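Local coordinates for protein hemolysin BL lytic component L1 (Bacillus cereus, PDB 7NMQ) that serves as a lytic component of the haemolysin BL enterotoxin and probably takes part in alpha-helical pore formation in target membranes, at residues I21-M24 and D25-K29; A66-L70 and D71-P75. All blocks are in the same frame, centred on the assembly; numbering follows the deposited sequence.

Contact 1 of 2, residues I21-M24 and D25-K29; sequences ILVM and DLYAK
Met-24 O takes the shortest sound polar bond of this helical turn, from Ala-28 N at 2.8 Å with an N-H...O angle of 163°. Three more bonds of the same i to i+4 kind run beside it: Asp-25 N to Ile-21 O, Leu-26 N to Leu-22 O, and Tyr-27 N to Val-23 O, the last nearly straight at 174°. Lys-29 N to Asp-25 O continues the series, and this unbroken ladder, with helical phi and psi at every residue from 21 to 29, is the evidence for regular alpha-helix.

Among the side chains the tightest meeting is Val-23 CG1 against Tyr-27 CE2, 3.3 Å apart. The two residues lie alongside each other, one turn apart, and point the same way. Val-23 CG1 stands anti to its own backbone N (chi1 166°), which swings this methyl forward to the ring; it arrives obliquely, with Tyr-27 CD2 3.7 Å from the same Val-23 CG1. Beyond the ring, Tyr-27 OH is hydrogen-bonded to Lys-188 NZ on helix 173-200, and a bound 1,2-ethanediol, probably from the crystallisation liquor, lies about 3 Å from the tyrosine side chain.

Ile-21 and Asp-25 form a looser parallel pair, with Ile-21 CG2 4.0 Å from Asp-25 OD2. The other carboxylate oxygen, OD1, is bound by Trp-69 NE1 and Lys-74 NZ of helix 45-103, so this buried acid has partners that fix its rotation and would be expected to stabilise its negative charge. Leu-26 touches Phe-363, while Met-24, its chain bent at both chi2 and chi3, packs on Trp-69, Leu-293 and Val-297. Side chains thus leave helix 10-33 toward several neighbours, the arrangement of a central helix in the elongated alpha-helical bundle of ClyA-like toxins.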
ATOM      1  N   ILE A  21       1.144  -0.622   0.612  1.00 11.33           N
ATOM      2  CA  ILE A  21       1.378  -1.167   1.968  1.00 11.25           C
ATOM      3  C   ILE A  21       2.062  -0.093   2.809  1.00 11.68           C
ATOM      4  O   ILE A  21       1.664   0.087   3.949  1.00 12.37           O
ATOM      5  CB  ILE A  21       2.211  -2.471   1.923  1.00 11.53           C
ATOM      6  CG1 ILE A  21       1.370  -3.600   1.338  1.00 12.41           C
ATOM      7  CG2 ILE A  21       2.743  -2.864   3.272  1.00 13.18           C
ATOM      8  CD1 ILE A  21       2.184  -4.821   0.996  1.00 15.49           C
ATOM      9  N   LEU A  22       3.079   0.556   2.299  1.00 12.15           N
ATOM     10  CA  LEU A  22       3.768   1.634   3.054  1.00 11.37           C
ATOM     11  C   LEU A  22       2.771   2.719   3.464  1.00 11.85           C
ATOM     12  O   LEU A  22       2.765   3.124   4.667  1.00 12.29           O
ATOM     13  CB  LEU A  22       4.904   2.223   2.218  1.00 12.40           C
ATOM     14  CG  LEU A  22       5.602   3.421   2.878  1.00 13.03           C
ATOM     15  CD1 LEU A  22       6.338   2.970   4.127  1.00 13.73           C
ATOM     16  CD2 LEU A  22       6.555   4.065   1.892  1.00 14.46           C
ATOM     17  N   VAL A  23       1.945   3.162   2.529  1.00 11.25           N
ATOM     18  CA  VAL A  23       0.999   4.270   2.804  1.00 11.32           C
ATOM     19  C   VAL A  23      -0.019   3.801   3.850  1.00 11.98           C
ATOM     20  O   VAL A  23      -0.299   4.552   4.803  1.00 12.20           O
ATOM     21  CB  VAL A  23       0.336   4.757   1.522  1.00 11.94           C
ATOM     22  CG1 VAL A  23      -0.852   5.632   1.816  1.00 12.69           C
ATOM     23  CG2 VAL A  23       1.382   5.388   0.599  1.00 13.55           C
ATOM     24  N   MET A  24      -0.561   2.597   3.722  1.00 11.62           N
ATOM     25  CA  MET A  24      -1.522   2.076   4.716  1.00 11.39           C
ATOM     26  C   MET A  24      -0.848   1.951   6.065  1.00 11.63           C
ATOM     27  O   MET A  24      -1.500   2.289   7.090  1.00 12.13           O
ATOM     28  CB  MET A  24      -2.045   0.698   4.355  1.00 11.65           C
ATOM     29  CG  MET A  24      -2.954   0.724   3.208  1.00 12.97           C
ATOM     30  SD  MET A  24      -4.499   1.574   3.470  1.00 15.17           S
ATOM     31  CE  MET A  24      -5.249   0.643   4.797  1.00 15.18           C
ATOM     32  N   ASP A  25       0.392   1.466   6.107  1.00 12.49           N
ATOM     33  CA  ASP A  25       1.083   1.332   7.414  1.00 12.48           C
ATOM     34  C   ASP A  25       1.173   2.707   8.092  1.00 13.35           C
ATOM     35  O   ASP A  25       0.929   2.796   9.285  1.00 14.21           O
ATOM     36  CB  ASP A  25       2.476   0.739   7.259  1.00 13.14           C
ATOM     37  CG  ASP A  25       2.540  -0.777   7.117  1.00 15.50           C
ATOM     38  OD1 ASP A  25       1.521  -1.462   7.342  1.00 15.23           O
ATOM     39  OD2 ASP A  25       3.646  -1.256   6.782  1.00 15.80           O
ATOM     40  N   LEU A  26       1.576   3.736   7.350  0.50 13.62           N
ATOM     41  CA  LEU A  26       1.722   5.108   7.899  0.50 13.68           C
ATOM     42  C   LEU A  26       0.379   5.572   8.471  0.50 13.48           C
ATOM     43  O   LEU A  26       0.318   5.993   9.633  0.50 14.59           O
ATOM     44  CB  LEU A  26       2.189   6.098   6.830  0.50 14.81           C
ATOM     45  CG  LEU A  26       3.678   6.102   6.500  0.50 18.08           C
ATOM     46  CD1 LEU A  26       4.168   7.531   6.347  0.50 16.28           C
ATOM     47  CD2 LEU A  26       4.478   5.383   7.554  0.50 21.48           C
ATOM     48  N   TYR A  27      -0.665   5.525   7.664  1.00 12.33           N
ATOM     49  CA  TYR A  27      -1.988   6.023   8.084  1.00 11.80           C
ATOM     50  C   TYR A  27      -2.444   5.204   9.281  1.00 12.14           C
ATOM     51  O   TYR A  27      -2.930   5.796  10.278  1.00 13.07           O
ATOM     52  CB  TYR A  27      -3.017   5.870   6.964  1.00 12.00           C
ATOM     53  CG  TYR A  27      -2.868   6.831   5.826  1.00 13.10           C
ATOM     54  CD1 TYR A  27      -2.389   8.117   6.005  1.00 15.17           C
ATOM     55  CD2 TYR A  27      -3.257   6.463   4.534  1.00 13.62           C
ATOM     56  CE1 TYR A  27      -2.241   8.993   4.935  1.00 17.21           C
ATOM     57  CE2 TYR A  27      -3.117   7.335   3.466  1.00 14.46           C
ATOM     58  CZ  TYR A  27      -2.629   8.609   3.659  1.00 16.92           C
ATOM     59  OH  TYR A  27      -2.514   9.447   2.582  1.00 20.65           O
ATOM     60  N   ALA A  28      -2.310   3.881   9.267  1.00 12.10           N
ATOM     61  CA  ALA A  28      -2.799   3.063  10.398  1.00 11.97           C
ATOM     62  C   ALA A  28      -2.049   3.451  11.668  1.00 12.20           C
ATOM     63  O   ALA A  28      -2.653   3.592  12.767  1.00 13.67           O
ATOM     64  CB  ALA A  28      -2.631   1.606  10.074  1.00 12.67           C
ATOM     65  N   LYS A  29      -0.745   3.583  11.575  1.00 12.35           N
ATOM     66  CA  LYS A  29       0.054   3.866  12.779  1.00 13.52           C
ATOM     67  C   LYS A  29      -0.320   5.256  13.309  1.00 14.52           C
ATOM     68  O   LYS A  29      -0.308   5.493  14.537  1.00 15.60           O
ATOM     69  CB  LYS A  29       1.529   3.731  12.444  1.00 14.81           C
ATOM     70  CG  LYS A  29       1.967   2.291  12.305  1.00 15.90           C
ATOM     71  CD  LYS A  29       3.287   2.133  11.601  1.00 17.40           C
ATOM     72  CE  LYS A  29       3.679   0.684  11.400  1.00 19.60           C
ATOM     73  NZ  LYS A  29       4.217   0.097  12.653  1.00 22.43           N
TER

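Contact 2 of 2, residues A66-L70 and D71-P75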
ATOM      1  N   ALA A  66      -7.547   0.286  12.056  1.00 11.79           N
ATOM      2  CA  ALA A  66      -6.103   0.421  11.811  1.00 11.65           C
ATOM      3  C   ALA A  66      -5.425  -0.875  12.228  1.00 11.38           C
ATOM      4  O   ALA A  66      -4.505  -1.363  11.528  1.00 11.59           O
ATOM      5  CB  ALA A  66      -5.578   1.620  12.534  1.00 12.52           C
ATOM      6  N   ASN A  67      -5.797  -1.419  13.379  1.00 12.36           N
ATOM      7  CA  ASN A  67      -5.184  -2.684  13.840  1.00 13.63           C
ATOM      8  C   ASN A  67      -5.607  -3.840  12.930  1.00 13.79           C
ATOM      9  O   ASN A  67      -4.801  -4.747  12.724  1.00 13.88           O
ATOM     10  CB  ASN A  67      -5.511  -2.954  15.304  1.00 14.22           C
ATOM     11  CG  ASN A  67      -4.617  -2.155  16.219  1.00 16.43           C
ATOM     12  OD1 ASN A  67      -3.403  -2.333  16.202  1.00 19.53           O
ATOM     13  ND2 ASN A  67      -5.188  -1.189  16.908  1.00 17.25           N
ATOM     14  N   TYR A  68      -6.790  -3.798  12.328  1.00 11.93           N
ATOM     15  CA  TYR A  68      -7.222  -4.855  11.392  1.00 12.31           C
ATOM     16  C   TYR A  68      -6.301  -4.788  10.178  1.00 12.23           C
ATOM     17  O   TYR A  68      -5.881  -5.850   9.688  1.00 12.16           O
ATOM     18  CB  TYR A  68      -8.651  -4.644  10.901  1.00 12.37           C
ATOM     19  CG  TYR A  68      -9.150  -5.768  10.040  1.00 13.37           C
ATOM     20  CD1 TYR A  68      -9.699  -6.899  10.605  1.00 14.58           C
ATOM     21  CD2 TYR A  68      -9.054  -5.699   8.650  1.00 12.60           C
ATOM     22  CE1 TYR A  68     -10.150  -7.939   9.803  1.00 15.51           C
ATOM     23  CE2 TYR A  68      -9.540  -6.714   7.838  1.00 13.40           C
ATOM     24  CZ  TYR A  68     -10.074  -7.839   8.422  1.00 14.76           C
ATOM     25  OH  TYR A  68     -10.546  -8.858   7.652  1.00 16.62           O
ATOM     26  N   TRP A  69      -6.015  -3.601   9.664  1.00 11.57           N
ATOM     27  CA  TRP A  69      -5.031  -3.463   8.552  1.00 11.21           C
ATOM     28  C   TRP A  69      -3.748  -4.169   8.980  1.00 11.99           C
ATOM     29  O   TRP A  69      -3.212  -5.018   8.227  1.00 12.88           O
ATOM     30  CB  TRP A  69      -4.766  -2.006   8.142  1.00 11.07           C
ATOM     31  CG  TRP A  69      -3.492  -1.902   7.366  1.00 11.23           C
ATOM     32  CD1 TRP A  69      -2.281  -1.461   7.803  1.00 12.47           C
ATOM     33  CD2 TRP A  69      -3.271  -2.436   6.045  1.00 11.75           C
ATOM     34  NE1 TRP A  69      -1.326  -1.632   6.828  1.00 12.85           N
ATOM     35  CE2 TRP A  69      -1.900  -2.249   5.747  1.00 12.97           C
ATOM     36  CE3 TRP A  69      -4.107  -3.051   5.109  1.00 12.62           C
ATOM     37  CZ2 TRP A  69      -1.350  -2.606   4.517  1.00 13.52           C
ATOM     38  CZ3 TRP A  69      -3.543  -3.427   3.910  1.00 13.64           C
ATOM     39  CH2 TRP A  69      -2.204  -3.199   3.619  1.00 13.80           C
ATOM     40  N   LEU A  70      -3.184  -3.780  10.113  1.00 12.77           N
ATOM     41  CA  LEU A  70      -1.821  -4.220  10.468  1.00 13.57           C
ATOM     42  C   LEU A  70      -1.798  -5.718  10.748  1.00 14.54           C
ATOM     43  O   LEU A  70      -0.787  -6.361  10.391  1.00 17.13           O
ATOM     44  CB  LEU A  70      -1.306  -3.448  11.685  1.00 14.45           C
ATOM     45  CG  LEU A  70      -1.077  -1.943  11.515  1.00 14.87           C
ATOM     46  CD1 LEU A  70      -0.895  -1.261  12.884  1.00 17.22           C
ATOM     47  CD2 LEU A  70       0.105  -1.657  10.592  1.00 15.01           C
ATOM     48  N   ASP A  71      -2.833  -6.280  11.342  1.00 14.70           N
ATOM     49  CA  ASP A  71      -2.755  -7.638  11.896  1.00 15.84           C
ATOM     50  C   ASP A  71      -3.465  -8.666  11.016  1.00 15.84           C
ATOM     51  O   ASP A  71      -3.138  -9.848  11.153  1.00 17.49           O
ATOM     52  CB  ASP A  71      -3.312  -7.703  13.304  1.00 16.65           C
ATOM     53  CG  ASP A  71      -2.576  -6.820  14.302  1.00 20.29           C
ATOM     54  OD1 ASP A  71      -1.390  -6.508  14.060  1.00 26.23           O
ATOM     55  OD2 ASP A  71      -3.175  -6.481  15.320  1.00 24.45           O
ATOM     56  N   THR A  72      -4.417  -8.249  10.192  1.00 15.84           N
ATOM     57  CA  THR A  72      -5.247  -9.205   9.429  1.00 15.95           C
ATOM     58  C   THR A  72      -5.160  -8.924   7.922  1.00 14.46           C
ATOM     59  O   THR A  72      -4.799  -9.868   7.182  1.00 16.28           O
ATOM     60  CB  THR A  72      -6.681  -9.219   9.951  1.00 17.49           C
ATOM     61  OG1 THR A  72      -6.620  -9.488  11.350  1.00 21.63           O
ATOM     62  CG2 THR A  72      -7.544 -10.242   9.235  1.00 18.62           C
ATOM     63  N   ALA A  73      -5.466  -7.726   7.458  1.00 13.73           N
ATOM     64  CA  ALA A  73      -5.523  -7.450   6.000  1.00 12.51           C
ATOM     65  C   ALA A  73      -4.125  -7.464   5.394  1.00 12.72           C
ATOM     66  O   ALA A  73      -3.885  -8.133   4.353  1.00 13.91           O
ATOM     67  CB  ALA A  73      -6.197  -6.140   5.735  1.00 12.14           C
ATOM     68  N   LYS A  74      -3.180  -6.804   6.041  1.00 12.88           N
ATOM     69  CA  LYS A  74      -1.820  -6.735   5.468  1.00 13.50           C
ATOM     70  C   LYS A  74      -1.260  -8.144   5.269  1.00 14.17           C
ATOM     71  O   LYS A  74      -0.672  -8.396   4.210  1.00 14.15           O
ATOM     72  CB  LYS A  74      -0.885  -5.851   6.294  1.00 14.00           C
ATOM     73  CG  LYS A  74       0.528  -5.794   5.725  1.00 13.89           C
ATOM     74  CD  LYS A  74       1.362  -4.726   6.330  1.00 14.59           C
ATOM     75  CE  LYS A  74       1.512  -4.947   7.816  1.00 15.75           C
ATOM     76  NZ  LYS A  74       2.459  -3.961   8.353  1.00 16.84           N
ATOM     77  N   PRO A  75      -1.268  -9.046   6.270  1.00 13.68           N
ATOM     78  CA  PRO A  75      -0.675 -10.365   6.044  1.00 14.04           C
ATOM     79  C   PRO A  75      -1.283 -11.102   4.857  1.00 14.55           C
ATOM     80  O   PRO A  75      -0.565 -11.882   4.257  1.00 14.33           O
ATOM     81  CB  PRO A  75      -0.947 -11.148   7.328  1.00 16.17           C
ATOM     82  CG  PRO A  75      -1.129 -10.077   8.374  1.00 16.83           C
ATOM     83  CD  PRO A  75      -1.655  -8.851   7.677  1.00 15.15           C
TER
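Tyr-68 and Thr-72, one turn apart, make the first of two CH-pi contacts in this part of helix 45-103. Thr-72 CB sits over one face of the phenol, 3.9 Å from its centroid and 17° off the ring normal, and Thr-72 CG2 reaches Tyr-68 CE1 at 3.5 Å. In the second, Lys-74 CB lies over a face of the Trp-69 six-membered ring, 3.8 Å from the centroid, and the two side chains cross at about a right angle. A bend at chi3 (61°) then turns the lysine tail so that NZ comes to 4.0 Å from Leu-70 CD2; this ammonium forms a salt bridge with Asp-25, which also accepts from Trp-69 NE1.

Apolar contact centres on Ala-73 CB, which touches both rings obliquely, the nearer being Trp-69 CE3 at 3.8 Å.

The backbone bonds change register here. Asp-71 N still binds Asn-67 O, but Tyr-68 O accepts twice, from Thr-72 N and Ala-73 N, each at 2.9 Å and from opposite faces of its carbonyl plane. Lys-74 N then bonds to Trp-69 O, five residues back, at 2.8 Å. Pro-75 has no N-H to continue the ladder, and its CD lies 3.8 Å from Leu-70 O. The short axes before and after diverge by 39°, as expected of a pi-type turn followed by a proline kink within a long bundle helix.

How the contacts relate
Contact 1 and contact 2 belong to consecutive helices, 10-33 and 45-103, and their centres lie 10 Å apart. Their polar junction is Asp-25 OD1, which is 2.9 Å from Lys-74 NZ in a salt bridge and 2.9 Å from Trp-69 NE1 in a probable hydrogen bond. In sequence the donors stand on either side of the widened turn at 71-73, Trp-69 before it and Lys-74 after it, whereas the acceptor sits on the regular turn of contact 1. Packing accompanies this junction: Met-24 CB meets Trp-69 CE2 at 3.3 Å, and the methyl Ala-66 CB approaches the backbone carbonyl oxygen Ala-28 O at 3.5 Å. The interface is buried on the contact 1 side and partly buried around contact 2.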